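Local coordinates for glycerate kinase, putative (Thermotoga maritima, PDB 2B8N), which catalyses the magnesium- and ATP-dependent phosphorylation of D-glycerate to 2-phosphoglycerate, a step in serine degradation by way of 3-hydroxypyruvate, at residues A[29-32]-A[33-37]; A[267-270]-A[271-275]; A[303-306]-A[307-311]; A[374-377]-A[378-382]. All coordinates share one frame; numbering follows the deposited sequence.

In the fold
Along the chain the four contacts come in series, contact 1 first and contact 4 last. Contact 1 is the turn between helix 17-32 and helix 36-41. It touches contact 2, on helix 263-276, through Ser30, Lys29 and Ala33 against Ala270, Leu273 and Glu269, with centres about 13 Å apart. Helices 263-276 and 292-309, the latter ending in contact 3, and strand 373-377, which opens contact 4, all pack on or belong to the mixed six-stranded sheet. Contacts 2 and 3 lie about 20 Å apart, contacts 3 and 4 about 18 Å, centre to centre. Helix 17-32 therefore packs on the part of the chain built from its C-terminal half, and residues 33-37 lead toward helix 61-72.

Contact 1: residues A[29-32]-A[33-37]; sequences KSIE and AVFPD
Phe35 folds its ring back over the C-terminal part of helix 17-32, where it meets Ile31 and Glu32. Its CG stands anti to its own carbonyl carbon (chi1 -86°), a rotation that brings one ring face over Glu32 CA. That carbon lies 3.9 Å from the centroid of the Phe35 ring and 24° off the normal, a CH-pi contact displaced toward the rim. At the neighbouring part of the ring, Phe35 CE1 meets Ile31 CG2 at 3.7 Å, the two side chains crossing obliquely. The Ile31 methyl is directed there because CG2 is anti to the backbone N, with CG1 anti to the carbonyl carbon (chi1 -70°).

The backbone beneath forms a type I beta turn from Glu32 to Phe35, in which Phe35 N donates to Glu32 O at 3.2 Å. Val34 N binds Ile31 O at 2.9 Å, and Ala33 N binds Ser30 O at 3.3 Å. Phe35 is also the N-cap of helix 36-41, and Val34 reaches Val266 and Val420.

These i to i+3 bonds carry the chain from the helix into the turn, while the side-chain contact is mainly apolar, consistent with a turn held by backbone hydrogen bonds and apolar packing, with no ion pair between the two segments.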
# COMPACT_ATOMS: atom_id res chain seq x y z
N LYS A 29 12.25 -12.92 0.52
CA LYS A 29 12.75 -12.51 1.83
C LYS A 29 12.68 -11.00 2.06
O LYS A 29 12.53 -10.57 3.20
CB LYS A 29 14.20 -12.99 2.01
CG LYS A 29 14.35 -14.48 2.14
CD LYS A 29 14.09 -14.95 3.57
CE LYS A 29 13.96 -16.48 3.67
NZ LYS A 29 13.69 -16.95 5.07
N SER A 30 12.81 -10.19 1.00
CA SER A 30 12.74 -8.74 1.18
C SER A 30 11.35 -8.31 1.64
O SER A 30 11.23 -7.45 2.52
CB SER A 30 13.11 -8.01 -0.10
OG SER A 30 14.45 -8.30 -0.44
N ILE A 31 10.31 -8.92 1.06
CA ILE A 31 8.90 -8.62 1.40
C ILE A 31 8.51 -9.02 2.83
O ILE A 31 7.73 -8.31 3.48
CB ILE A 31 7.93 -9.32 0.43
CG1 ILE A 31 8.01 -8.69 -0.95
CG2 ILE A 31 6.48 -9.23 0.90
CD1 ILE A 31 7.24 -9.49 -1.99
N GLU A 32 9.04 -10.16 3.30
CA GLU A 32 8.90 -10.60 4.70
C GLU A 32 9.25 -9.54 5.73
O GLU A 32 8.74 -9.56 6.83
CB GLU A 32 9.83 -11.80 4.96
CG GLU A 32 9.34 -13.08 4.36
CD GLU A 32 10.24 -14.26 4.67
OE1 GLU A 32 11.16 -14.15 5.52
OE2 GLU A 32 10.01 -15.33 4.05
N ALA A 33 10.16 -8.64 5.36
CA ALA A 33 10.57 -7.52 6.22
C ALA A 33 9.43 -6.54 6.51
O ALA A 33 9.50 -5.78 7.48
CB ALA A 33 11.73 -6.78 5.59
N VAL A 34 8.39 -6.56 5.68
CA VAL A 34 7.19 -5.77 5.94
C VAL A 34 5.92 -6.61 6.17
O VAL A 34 4.81 -6.11 5.99
CB VAL A 34 6.96 -4.71 4.80
CG1 VAL A 34 8.11 -3.72 4.77
CG2 VAL A 34 6.77 -5.38 3.42
N PHE A 35 6.07 -7.88 6.58
CA PHE A 35 4.92 -8.65 7.02
C PHE A 35 4.48 -8.00 8.30
O PHE A 35 5.30 -7.54 9.07
CB PHE A 35 5.26 -10.10 7.32
CG PHE A 35 5.22 -11.00 6.12
CD1 PHE A 35 5.33 -10.50 4.81
CD2 PHE A 35 5.12 -12.37 6.29
CE1 PHE A 35 5.30 -11.38 3.70
CE2 PHE A 35 5.12 -13.25 5.20
CZ PHE A 35 5.19 -12.76 3.91
N PRO A 36 3.17 -7.99 8.55
CA PRO A 36 2.70 -7.32 9.78
C PRO A 36 3.40 -7.79 11.08
O PRO A 36 3.79 -6.94 11.89
CB PRO A 36 1.19 -7.65 9.81
CG PRO A 36 0.84 -8.02 8.37
CD PRO A 36 2.08 -8.60 7.77
N ASP A 37 3.55 -9.10 11.26
CA ASP A 37 4.10 -9.66 12.50
C ASP A 37 5.50 -9.10 12.78
O ASP A 37 5.77 -8.55 13.85
CB ASP A 37 4.16 -11.21 12.45
CG ASP A 37 4.43 -11.85 13.83
OD1 ASP A 37 3.51 -11.86 14.70
OD2 ASP A 37 5.56 -12.35 14.05

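Contact 2: residues A[267-270]-A[271-275]; sequences CDEA and KSLAK
Glu269 sends CG anti to its backbone N (chi1 -170°), whereas Leu273, one turn on, has CG anti to its carbonyl carbon (chi1 -75°). These two rotations bring Glu269 CG and Leu273 CD1 to 3.8 Å, with the Leu273 methyl set against the Glu269 methylene in an i to i+4 pair on the alpha helix 263-276. The helix itself is regular here: Leu273 N donates to Glu269 O at 2.8 Å, Lys271 N to Cys267 O at 2.9 Å, and Ser272 N to Asp268 O at 3.1 Å.

A bend at chi2 (72°) turns the Glu269 carboxylate from the extended course, and its OE2 forms a salt bridge with Arg38, while its CG is the side-chain atom that meets Leu273. Lys271 is extended instead, its NZ paired with Glu282 of the adjacent strand 280-285.

Ala270 and Leu273 rest on helix 17-32, at Ser30 among others, while Cys267 and Ala274 meet strands 280-285 and 317-323. Of the two alanines, Ala270 touches Ile26 as well as Ser30, and Ala274 touches Ala281 and Ala318. Ala274 is fixed to the preceding turn by its N bonding Ala270 O at 2.9 Å, with its CB 3.3 Å from that same Ala270 O.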
# COMPACT_ATOMS: atom_id res chain seq x y z
N CYS A 267 13.02 -2.07 -0.00
CA CYS A 267 14.21 -1.85 -0.81
C CYS A 267 15.49 -1.98 -0.01
O CYS A 267 16.49 -2.50 -0.52
CB CYS A 267 14.15 -0.48 -1.43
SG CYS A 267 13.08 -0.53 -2.82
N ASP A 268 15.47 -1.48 1.23
CA ASP A 268 16.62 -1.57 2.13
C ASP A 268 16.97 -3.00 2.44
O ASP A 268 18.14 -3.33 2.49
CB ASP A 268 16.41 -0.82 3.47
CG ASP A 268 16.73 0.67 3.38
OD1 ASP A 268 17.31 1.11 2.37
OD2 ASP A 268 16.39 1.42 4.32
N GLU A 269 15.95 -3.83 2.65
CA GLU A 269 16.17 -5.24 2.98
C GLU A 269 16.73 -5.98 1.77
O GLU A 269 17.63 -6.80 1.91
CB GLU A 269 14.90 -5.91 3.46
CG GLU A 269 15.11 -7.31 4.04
CD GLU A 269 15.79 -7.30 5.40
OE1 GLU A 269 16.27 -6.22 5.80
OE2 GLU A 269 15.87 -8.37 6.06
N ALA A 270 16.22 -5.68 0.58
CA ALA A 270 16.75 -6.32 -0.62
C ALA A 270 18.20 -5.91 -0.80
O ALA A 270 19.03 -6.76 -1.11
CB ALA A 270 15.96 -5.97 -1.81
N LYS A 271 18.51 -4.63 -0.57
CA LYS A 271 19.91 -4.17 -0.66
C LYS A 271 20.85 -4.94 0.26
O LYS A 271 21.96 -5.34 -0.15
CB LYS A 271 20.05 -2.68 -0.33
CG LYS A 271 21.52 -2.21 -0.29
CD LYS A 271 21.62 -0.68 -0.33
CE LYS A 271 23.05 -0.20 -0.10
NZ LYS A 271 23.14 1.26 0.10
N SER A 272 20.43 -5.13 1.50
CA SER A 272 21.29 -5.81 2.44
C SER A 272 21.32 -7.33 2.19
O SER A 272 22.34 -7.95 2.41
CB SER A 272 20.91 -5.46 3.87
OG SER A 272 20.19 -6.51 4.44
N LEU A 273 20.22 -7.93 1.72
CA LEU A 273 20.20 -9.36 1.38
C LEU A 273 21.13 -9.62 0.19
O LEU A 273 21.87 -10.61 0.18
CB LEU A 273 18.78 -9.83 1.06
CG LEU A 273 17.82 -10.04 2.25
CD1 LEU A 273 16.36 -10.06 1.79
CD2 LEU A 273 18.09 -11.29 3.03
N ALA A 274 21.08 -8.73 -0.80
CA ALA A 274 21.96 -8.79 -1.97
C ALA A 274 23.43 -8.65 -1.62
O ALA A 274 24.26 -9.42 -2.10
CB ALA A 274 21.57 -7.72 -2.97
N LYS A 275 23.77 -7.69 -0.77
CA LYS A 275 25.15 -7.59 -0.27
C LYS A 275 25.58 -8.87 0.42
O LYS A 275 26.67 -9.34 0.21
CB LYS A 275 25.35 -6.42 0.68
CG LYS A 275 25.37 -5.09 -0.01
CD LYS A 275 25.63 -3.96 0.98
CE LYS A 275 25.78 -2.64 0.20
NZ LYS A 275 25.79 -1.43 1.10

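Contact 3: residues A[303-306]-A[307-311]; sequences MKEV and KFKDR
Lys307 opens the final turn of helix 292-309, its N donating to Met303 O at 2.8 Å while its CB lies beside the same carbonyl. A bend at chi2 (70°) carries the Lys307 chain onward, and its NZ is bonded to the carbonyl oxygens of Glu353 and Val429.

Phe308 follows, with N bonded to Lys304 O at 3.0 Å. Its ring approaches that oxygen obliquely, and Lys307 CG sits over the centre of one ring face. Lys309 N then takes Glu305 O at 2.8 Å, and its CB and CG run alongside the Glu305 carboxylate.

At Asp310 the chain leaves helical geometry with positive phi (60°). Its N still donates to Val306 O at 2.9 Å, and its OD1 pairs with Lys315. Arg311 then doubles back: both NE (2.8 Å) and NH2 (2.6 Å) donate to the single oxygen OE2 of Glu305, a side-on grip. NE uses the anti lone pair, while NH2 meets the oxygen nearly along its C-O axis. The carboxylate and guanidinium are almost coplanar, 8° apart, and the oxygen lies in the guanidinium plane.

With an alanine at Glu305, the Arg311 guanidinium would probably lose this acceptor and be freer to swing from the helix end. The buried face bears Met303 (selenomethionine here) and Val306 against the sheet, so apolar packing, with the Lys307 bonds, sets the helix there, and a two-bond ion pair, on a more exposed side, probably helps to hold the chain leaving it.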
# COMPACT_ATOMS: atom_id res chain seq x y z
N MSE A 303 20.73 -1.93 -16.74
CA MSE A 303 21.35 -3.27 -16.70
C MSE A 303 22.41 -3.46 -17.81
O MSE A 303 23.46 -4.08 -17.58
CB MSE A 303 20.29 -4.37 -16.74
CG MSE A 303 19.39 -4.31 -15.49
SE MSE A 303 17.79 -5.42 -15.49
CE MSE A 303 18.58 -7.11 -15.63
N LYS A 304 22.15 -2.91 -19.00
CA LYS A 304 23.09 -3.00 -20.11
C LYS A 304 24.33 -2.16 -19.82
O LYS A 304 25.44 -2.52 -20.22
CB LYS A 304 22.44 -2.55 -21.43
CG LYS A 304 21.16 -3.32 -21.84
CD LYS A 304 20.90 -3.21 -23.32
CE LYS A 304 19.51 -2.74 -23.65
NZ LYS A 304 19.52 -1.95 -24.94
N GLU A 305 24.15 -1.05 -19.12
CA GLU A 305 25.30 -0.24 -18.76
C GLU A 305 26.22 -1.02 -17.82
O GLU A 305 27.45 -1.01 -17.98
CB GLU A 305 24.86 1.08 -18.14
CG GLU A 305 25.92 2.19 -18.18
CD GLU A 305 26.28 2.66 -19.59
OE1 GLU A 305 25.51 2.41 -20.57
OE2 GLU A 305 27.36 3.28 -19.70
N VAL A 306 25.63 -1.68 -16.84
CA VAL A 306 26.38 -2.48 -15.89
C VAL A 306 27.05 -3.64 -16.60
O VAL A 306 28.24 -3.90 -16.41
CB VAL A 306 25.47 -3.05 -14.79
CG1 VAL A 306 26.15 -4.20 -14.07
CG2 VAL A 306 25.09 -1.93 -13.80
N LYS A 307 26.28 -4.34 -17.43
CA LYS A 307 26.81 -5.49 -18.14
C LYS A 307 28.04 -5.13 -19.00
O LYS A 307 29.07 -5.74 -18.84
CB LYS A 307 25.70 -6.16 -18.96
CG LYS A 307 26.16 -7.31 -19.81
CD LYS A 307 26.54 -8.53 -18.99
CE LYS A 307 26.80 -9.74 -19.89
NZ LYS A 307 26.80 -10.98 -19.10
N PHE A 308 27.94 -4.11 -19.85
CA PHE A 308 29.01 -3.80 -20.83
C PHE A 308 29.99 -2.75 -20.39
O PHE A 308 31.08 -2.71 -20.93
CB PHE A 308 28.39 -3.38 -22.18
CG PHE A 308 27.57 -4.45 -22.79
CD1 PHE A 308 28.17 -5.61 -23.26
CD2 PHE A 308 26.18 -4.36 -22.80
CE1 PHE A 308 27.42 -6.65 -23.78
CE2 PHE A 308 25.42 -5.39 -23.32
CZ PHE A 308 26.04 -6.54 -23.82
N LYS A 309 29.61 -1.87 -19.47
CA LYS A 309 30.53 -0.82 -19.02
C LYS A 309 30.81 -0.84 -17.53
O LYS A 309 31.61 -0.07 -17.04
CB LYS A 309 29.99 0.55 -19.43
CG LYS A 309 29.73 0.70 -20.92
CD LYS A 309 31.03 0.90 -21.67
CE LYS A 309 30.85 0.56 -23.15
NZ LYS A 309 31.78 1.32 -24.05
N ASP A 310 30.18 -1.74 -16.78
CA ASP A 310 30.49 -1.89 -15.38
C ASP A 310 30.25 -0.62 -14.57
O ASP A 310 30.98 -0.33 -13.61
CB ASP A 310 31.94 -2.39 -15.21
CG ASP A 310 32.04 -3.58 -14.31
OD1 ASP A 310 31.04 -4.32 -14.15
OD2 ASP A 310 33.12 -3.80 -13.76
N ARG A 311 29.21 0.12 -14.93
CA ARG A 311 28.75 1.24 -14.12
C ARG A 311 27.25 1.34 -14.37
O ARG A 311 26.78 0.84 -15.39
CB ARG A 311 29.51 2.51 -14.53
CG ARG A 311 29.03 3.13 -15.83
CD ARG A 311 30.14 3.61 -16.73
NE ARG A 311 29.61 3.76 -18.10
CZ ARG A 311 30.17 4.46 -19.08
NH1 ARG A 311 31.31 5.10 -18.89
NH2 ARG A 311 29.59 4.51 -20.28

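Contact 4: residues A[374-377]-A[378-382]; sequences GIVD and GSTAK
Asp377 and Thr380 form a capping box where strand 373-377 passes into helix 380-386. On the tight side, Asp377 N donates to Thr380 OG1 at 3.0 Å with a nearly straight angle of 172°, and the buried Val376 crosses Thr380 at about a right angle. Thr380 OG1 faces the strand because it stands anti to its own carbonyl carbon (chi1 -58°). The return bond, Thr380 N to Asp377 OD1, is weak at 3.4 Å.

Asp377 OD1 is gripped more firmly by Ser379. The Ser379 hydroxyl donates to the syn lone pair of Asp377 OD1 with OG at 2.6 Å, and Ser379 N approaches from above the carboxylate plane at 2.9 Å. Both bonds depend on the Asp377 carboxylate being swung between its backbone N and carbonyl carbon (chi1 69°). In this position a leucine, similar in size but apolar, would probably leave the Ser379 N and OG without their acceptor and weaken the capping of the helix start.

The looser side, where Asp377 and Ser379 are partly exposed, is bridged by water: one molecule donates to Asp377 O at 2.7 Å and accepts from Ala381 N at 2.9 Å.

Val376 and Thr380 both rest on Ala346 of helix 337-348, while the backbone of Val376 pairs with Leu357 of the antiparallel strand 355-361.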
# COMPACT_ATOMS: atom_id res chain seq x y z
N GLY A 374 6.76 -10.69 -12.60
CA GLY A 374 7.50 -11.45 -13.60
C GLY A 374 8.93 -11.73 -13.20
O GLY A 374 9.49 -11.01 -12.40
N ILE A 375 9.49 -12.80 -13.76
CA ILE A 375 10.89 -13.16 -13.55
C ILE A 375 11.45 -13.52 -14.93
O ILE A 375 11.04 -14.52 -15.51
CB ILE A 375 11.03 -14.30 -12.49
CG1 ILE A 375 12.49 -14.70 -12.28
CG2 ILE A 375 10.26 -15.53 -12.87
CD1 ILE A 375 13.29 -13.68 -11.57
N VAL A 376 12.32 -12.67 -15.47
CA VAL A 376 12.75 -12.74 -16.89
C VAL A 376 14.27 -12.61 -17.07
O VAL A 376 14.98 -12.05 -16.21
CB VAL A 376 12.08 -11.61 -17.75
CG1 VAL A 376 10.57 -11.66 -17.65
CG2 VAL A 376 12.56 -10.24 -17.36
N ASP A 377 14.76 -13.11 -18.21
CA ASP A 377 16.16 -12.91 -18.61
C ASP A 377 16.33 -12.73 -20.14
O ASP A 377 15.36 -12.44 -20.84
CB ASP A 377 17.02 -14.04 -18.03
CG ASP A 377 16.75 -15.40 -18.66
OD1 ASP A 377 16.18 -15.52 -19.78
OD2 ASP A 377 17.17 -16.37 -18.00
N GLY A 378 17.56 -12.87 -20.64
CA GLY A 378 17.85 -12.63 -22.04
C GLY A 378 17.34 -13.67 -23.01
O GLY A 378 17.40 -13.45 -24.21
N SER A 379 16.82 -14.79 -22.50
CA SER A 379 16.24 -15.85 -23.33
C SER A 379 14.71 -15.82 -23.41
O SER A 379 14.13 -16.36 -24.33
CB SER A 379 16.66 -17.22 -22.79
OG SER A 379 16.06 -17.43 -21.53
N THR A 380 14.07 -15.21 -22.42
CA THR A 380 12.60 -15.14 -22.32
C THR A 380 11.89 -14.79 -23.65
O THR A 380 10.95 -15.51 -24.07
CB THR A 380 12.19 -14.10 -21.22
OG1 THR A 380 12.76 -14.47 -19.96
CG2 THR A 380 10.65 -14.01 -21.08
N ALA A 381 12.31 -13.70 -24.29
CA ALA A 381 11.70 -13.26 -25.56
C ALA A 381 11.89 -14.27 -26.70
O ALA A 381 10.98 -14.50 -27.49
CB ALA A 381 12.25 -11.90 -25.96
N LYS A 382 13.07 -14.87 -26.79
CA LYS A 382 13.31 -15.89 -27.82
C LYS A 382 12.60 -17.23 -27.52
O LYS A 382 12.28 -18.00 -28.45
CB LYS A 382 14.80 -16.03 -28.17
CG LYS A 382 15.78 -16.12 -27.02
CD LYS A 382 17.24 -16.27 -27.54
CE LYS A 382 17.92 -14.93 -27.85
NZ LYS A 382 17.75 -14.51 -29.27
O HOH W 1 14.40 -11.98 -23.29